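Local coordinates for protein salmonella plasmid virulence: SpvB (Salmonella typhimurium, PDB 6P0X) that is the N-terminal domain of a secreted virulence toxin that, as a whole, probably ADP-ribosylates actin on arginine with NAD+ and so blocks filament assembly, at residues A302-D314 against L319-E331. Numbering follows the deposited sequence.
With AKR (acrylic acid), chain E.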
loop_
_atom_site.group_PDB
_atom_site.type_symbol
_atom_site.label_atom_id
_atom_site.label_comp_id
_atom_site.label_asym_id
_atom_site.label_seq_id
_atom_site.Cartn_x
_atom_site.Cartn_y
_atom_site.Cartn_z
ATOM N N ALA A 302 18.460 18.324 3.279
ATOM C CA ALA A 302 17.587 17.581 2.377
ATOM C C ALA A 302 16.311 17.123 3.077
ATOM O O ALA A 302 15.227 17.151 2.482
ATOM C CB ALA A 302 18.334 16.385 1.787
ATOM N N ASP A 303 16.416 16.701 4.336
ATOM C CA ASP A 303 15.305 16.080 5.045
ATOM C C ASP A 303 15.142 16.726 6.412
ATOM O O ASP A 303 16.112 16.833 7.170
ATOM C CB ASP A 303 15.538 14.573 5.195
ATOM C CG ASP A 303 16.085 13.942 3.929
ATOM O OD1 ASP A 303 15.422 14.044 2.876
ATOM O OD2 ASP A 303 17.189 13.357 3.983
ATOM N N THR A 304 13.919 17.161 6.720
ATOM C CA THR A 304 13.609 17.850 7.972
ATOM C C THR A 304 12.468 17.124 8.671
ATOM O O THR A 304 11.336 17.119 8.175
ATOM C CB THR A 304 13.236 19.310 7.722
ATOM O OG1 THR A 304 14.354 20.000 7.150
ATOM C CG2 THR A 304 12.846 19.982 9.028
ATOM N N LEU A 305 12.758 16.523 9.821
ATOM C CA LEU A 305 11.731 15.861 10.610
ATOM C C LEU A 305 10.909 16.905 11.353
ATOM O O LEU A 305 11.460 17.756 12.059
ATOM C CB LEU A 305 12.361 14.884 11.601
ATOM C CG LEU A 305 11.429 14.222 12.615
ATOM C CD1 LEU A 305 10.383 13.377 11.899
ATOM C CD2 LEU A 305 12.215 13.387 13.615
ATOM N N VAL A 306 9.590 16.839 11.196
ATOM C CA VAL A 306 8.702 17.810 11.810
ATOM C C VAL A 306 7.814 17.181 12.881
ATOM O O VAL A 306 7.424 17.871 13.831
ATOM C CB VAL A 306 7.854 18.547 10.752
ATOM C CG1 VAL A 306 8.760 19.146 9.678
ATOM C CG2 VAL A 306 6.842 17.615 10.133
ATOM N N SER A 307 7.491 15.898 12.765
ATOM C CA SER A 307 6.627 15.259 13.745
ATOM C C SER A 307 6.945 13.771 13.803
ATOM O O SER A 307 7.252 13.153 12.776
ATOM C CB SER A 307 5.149 15.489 13.408
ATOM O OG SER A 307 4.318 15.157 14.501
ATOM N N ARG A 308 6.876 13.204 15.011
ATOM C CA ARG A 308 7.187 11.795 15.238
ATOM C C ARG A 308 6.076 11.180 16.077
ATOM O O ARG A 308 5.987 11.449 17.276
ATOM C CB ARG A 308 8.538 11.643 15.943
ATOM C CG ARG A 308 8.866 10.225 16.388
ATOM C CD ARG A 308 10.186 10.180 17.131
ATOM N NE ARG A 308 10.709 8.819 17.218
ATOM C CZ ARG A 308 11.784 8.474 17.921
ATOM N NH1 ARG A 308 12.458 9.388 18.600
ATOM N NH2 ARG A 308 12.187 7.211 17.942
ATOM N N LEU A 309 5.240 10.344 15.468
ATOM C CA LEU A 309 4.247 9.584 16.213
ATOM C C LEU A 309 4.912 8.291 16.666
ATOM O O LEU A 309 5.205 7.413 15.846
ATOM C CB LEU A 309 3.011 9.307 15.360
ATOM C CG LEU A 309 1.991 8.330 15.957
ATOM C CD1 LEU A 309 1.422 8.861 17.265
ATOM C CD2 LEU A 309 0.873 8.016 14.967
ATOM N N LEU A 310 5.150 8.183 17.970
ATOM C CA LEU A 310 5.804 7.036 18.578
ATOM C C LEU A 310 4.756 6.154 19.232
ATOM O O LEU A 310 3.925 6.636 20.018
ATOM C CB LEU A 310 6.845 7.469 19.611
ATOM C CG LEU A 310 7.762 6.348 20.113
ATOM C CD1 LEU A 310 8.428 5.609 18.957
ATOM C CD2 LEU A 310 8.804 6.889 21.089
ATOM N N LEU A 311 4.801 4.871 18.887
ATOM C CA LEU A 311 3.866 3.860 19.350
ATOM C C LEU A 311 4.568 2.952 20.347
ATOM O O LEU A 311 5.693 2.505 20.101
ATOM C CB LEU A 311 3.339 3.040 18.172
ATOM C CG LEU A 311 2.805 3.829 16.972
ATOM C CD1 LEU A 311 2.523 2.902 15.797
ATOM C CD2 LEU A 311 1.563 4.632 17.339
ATOM N N GLU A 312 3.917 2.698 21.474
ATOM C CA GLU A 312 4.401 1.775 22.488
ATOM C C GLU A 312 3.476 0.569 22.528
ATOM O O GLU A 312 2.246 0.728 22.591
ATOM C CB GLU A 312 4.460 2.446 23.862
ATOM C CG GLU A 312 5.280 3.725 23.903
ATOM C CD GLU A 312 5.321 4.343 25.287
ATOM O OE1 GLU A 312 5.558 3.600 26.263
ATOM O OE2 GLU A 312 5.113 5.569 25.398
ATOM N N TYR A 313 4.073 -0.624 22.538
ATOM C CA TYR A 313 3.359 -1.888 22.460
ATOM C C TYR A 313 3.620 -2.725 23.701
ATOM O O TYR A 313 4.688 -2.645 24.315
ATOM C CB TYR A 313 3.796 -2.718 21.246
ATOM C CG TYR A 313 3.379 -2.181 19.903
ATOM C CD1 TYR A 313 2.137 -2.491 19.366
ATOM C CD2 TYR A 313 4.238 -1.388 19.156
ATOM C CE1 TYR A 313 1.756 -2.012 18.131
ATOM C CE2 TYR A 313 3.867 -0.906 17.923
ATOM C CZ TYR A 313 2.624 -1.221 17.414
ATOM O OH TYR A 313 2.245 -0.743 16.183
ATOM N N ASP A 314 2.635 -3.550 24.048
ATOM C CA ASP A 314 2.848 -4.660 24.970
ATOM C C ASP A 314 3.236 -5.852 24.104
ATOM O O ASP A 314 2.384 -6.454 23.449
ATOM C CB ASP A 314 1.592 -4.949 25.784
ATOM C CG ASP A 314 1.317 -3.893 26.835
ATOM O OD1 ASP A 314 2.283 -3.351 27.414
ATOM O OD2 ASP A 314 0.125 -3.605 27.084
ATOM N N LEU A 319 0.535 -12.368 21.898
ATOM C CA LEU A 319 -0.072 -11.281 21.145
ATOM C C LEU A 319 0.670 -9.991 21.457
ATOM O O LEU A 319 1.181 -9.797 22.564
ATOM C CB LEU A 319 -1.560 -11.098 21.478
ATOM C CG LEU A 319 -1.857 -9.972 22.483
ATOM C CD1 LEU A 319 -2.898 -9.001 21.952
ATOM C CD2 LEU A 319 -2.273 -10.508 23.843
ATOM N N THR A 320 0.751 -9.124 20.461
ATOM C CA THR A 320 1.241 -7.768 20.649
ATOM C C THR A 320 0.057 -6.813 20.630
ATOM O O THR A 320 -0.763 -6.855 19.707
ATOM C CB THR A 320 2.253 -7.394 19.569
ATOM O OG1 THR A 320 3.429 -8.197 19.732
ATOM C CG2 THR A 320 2.627 -5.935 19.697
ATOM N N GLN A 321 -0.030 -5.956 21.644
ATOM C CA GLN A 321 -1.124 -5.003 21.770
ATOM C C GLN A 321 -0.557 -3.602 21.934
ATOM O O GLN A 321 0.329 -3.380 22.766
ATOM C CB GLN A 321 -2.018 -5.346 22.968
ATOM C CG GLN A 321 -3.270 -4.490 23.072
ATOM C CD GLN A 321 -4.292 -4.826 22.006
ATOM O OE1 GLN A 321 -4.545 -5.997 21.724
ATOM N NE2 GLN A 321 -4.880 -3.801 21.401
ATOM N N LEU A 322 -1.079 -2.659 21.154
ATOM C CA LEU A 322 -0.672 -1.269 21.300
ATOM C C LEU A 322 -1.159 -0.736 22.639
ATOM O O LEU A 322 -2.335 -0.882 22.988
ATOM C CB LEU A 322 -1.234 -0.417 20.163
ATOM C CG LEU A 322 -0.929 1.078 20.289
ATOM C CD1 LEU A 322 0.451 1.381 19.722
ATOM C CD2 LEU A 322 -1.995 1.931 19.612
ATOM N N CYS A 323 -0.260 -0.122 23.393
ATOM C CA CYS A 323 -0.624 0.397 24.699
ATOM C C CYS A 323 -0.515 1.908 24.811
ATOM O O CYS A 323 -1.208 2.493 25.651
ATOM C CB CYS A 323 0.229 -0.263 25.798
ATOM S SG CYS A 323 2.000 0.050 25.687
ATOM N N ALA A 324 0.322 2.564 24.006
ATOM C CA ALA A 324 0.424 4.014 24.134
ATOM C C ALA A 324 0.851 4.629 22.810
ATOM O O ALA A 324 1.394 3.953 21.937
ATOM C CB ALA A 324 1.398 4.414 25.251
ATOM N N ALA A 325 0.600 5.931 22.674
ATOM C CA ALA A 325 1.023 6.667 21.492
ATOM C C ALA A 325 1.170 8.138 21.851
ATOM O O ALA A 325 0.389 8.668 22.645
ATOM C CB ALA A 325 0.031 6.500 20.339
ATOM N N ARG A 326 2.173 8.789 21.262
ATOM C CA ARG A 326 2.319 10.235 21.434
ATOM C C ARG A 326 3.166 10.804 20.307
ATOM O O ARG A 326 3.965 10.094 19.696
ATOM C CB ARG A 326 2.934 10.586 22.792
ATOM C CG ARG A 326 3.972 9.597 23.256
ATOM C CD ARG A 326 5.306 10.255 23.489
ATOM N NE ARG A 326 6.288 9.284 23.958
ATOM C CZ ARG A 326 7.425 9.604 24.564
ATOM N NH1 ARG A 326 7.728 10.877 24.784
ATOM N NH2 ARG A 326 8.258 8.650 24.958
ATOM N N THR A 327 2.998 12.103 20.046
ATOM C CA THR A 327 3.706 12.775 18.960
ATOM C C THR A 327 4.755 13.708 19.554
ATOM O O THR A 327 4.419 14.704 20.205
ATOM C CB THR A 327 2.748 13.548 18.057
ATOM O OG1 THR A 327 1.997 14.481 18.842
ATOM C CG2 THR A 327 1.806 12.598 17.339
ATOM N N LEU A 328 6.019 13.379 19.317
ATOM C CA LEU A 328 7.160 14.174 19.738
ATOM C C LEU A 328 7.631 15.117 18.633
ATOM O O LEU A 328 7.466 14.851 17.434
ATOM C CB LEU A 328 8.322 13.270 20.160
ATOM C CG LEU A 328 8.096 12.197 21.231
ATOM C CD1 LEU A 328 7.615 10.898 20.601
ATOM C CD2 LEU A 328 9.355 11.953 22.061
ATOM N N ALA A 329 8.199 16.244 19.068
ATOM C CA ALA A 329 8.875 17.220 18.223
ATOM C C ALA A 329 10.273 17.450 18.786
ATOM O O ALA A 329 10.477 17.411 20.002
ATOM C CB ALA A 329 8.110 18.545 18.145
ATOM N N TYR A 330 11.244 17.707 17.904
ATOM C CA TYR A 330 12.650 17.883 18.294
ATOM C C TYR A 330 13.121 19.228 17.734
ATOM O O TYR A 330 13.727 19.298 16.666
ATOM C CB TYR A 330 13.514 16.737 17.763
ATOM C CG TYR A 330 13.170 15.383 18.336
ATOM C CD1 TYR A 330 12.101 14.652 17.835
ATOM C CD2 TYR A 330 13.934 14.818 19.350
ATOM C CE1 TYR A 330 11.778 13.414 18.346
ATOM C CE2 TYR A 330 13.623 13.572 19.866
ATOM C CZ TYR A 330 12.543 12.873 19.362
ATOM O OH TYR A 330 12.227 11.631 19.873
ATOM N N GLU A 331 12.813 20.305 18.445
ATOM C CA GLU A 331 13.210 21.645 18.009
ATOM C C GLU A 331 14.389 22.220 18.788
ATOM O O GLU A 331 14.311 22.387 20.002
ATOM C CB GLU A 331 12.011 22.584 18.100
HETATM C CA AKR E . 3.333 5.344 29.559
HETATM C CB AKR E . 2.794 5.568 30.742
HETATM C C AKR E . 4.223 6.399 28.904
HETATM O O AKR E . 3.898 6.916 27.802
HETATM O OXT AKR E . 5.288 6.756 29.472
#
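Glu312 O receives two backbone N-H groups at once, from Cys323 N at 2.8 Å and Ala324 N at 3.0 Å, a worked example of the classic beta bulge in an antiparallel hairpin. The extra residue shifts the register between Glu312 and Tyr313. Before the bulge, Leu310 N bonds Arg326 O at 2.8 Å; beyond it, Asp314 and Gln321 form a hydrogen-bonded pair. Leu322, its CG swung anti to the backbone N (chi1 176°), lays CD1 over one face of the Tyr313 ring in a CH-pi contact, 4.1 Å from the centroid, and that methyl packs on Leu311 CB at 3.7 Å. Cys286 O takes the Tyr313 hydroxyl. At the hairpin end away from its turn, Arg308 NH1 gives Tyr330 OH a bent hydrogen bond (131°), the oxygen somewhat out of the guanidinium plane; Tyr330 is poorly ordered, so its length carries little weight. Gln288 OE1 takes Arg308 NE, the backbone O of Asp251 takes NH1, and Pro252 O holds the phenol. Glu312 OE2 lies 3.0 Å from acrylic acid O, and Arg326 NE is 4.2 Å from that OE2, beyond a salt bridge. Two carboxyl groups so close would be expected to share a proton, and Arg326 could ease remaining negative charge.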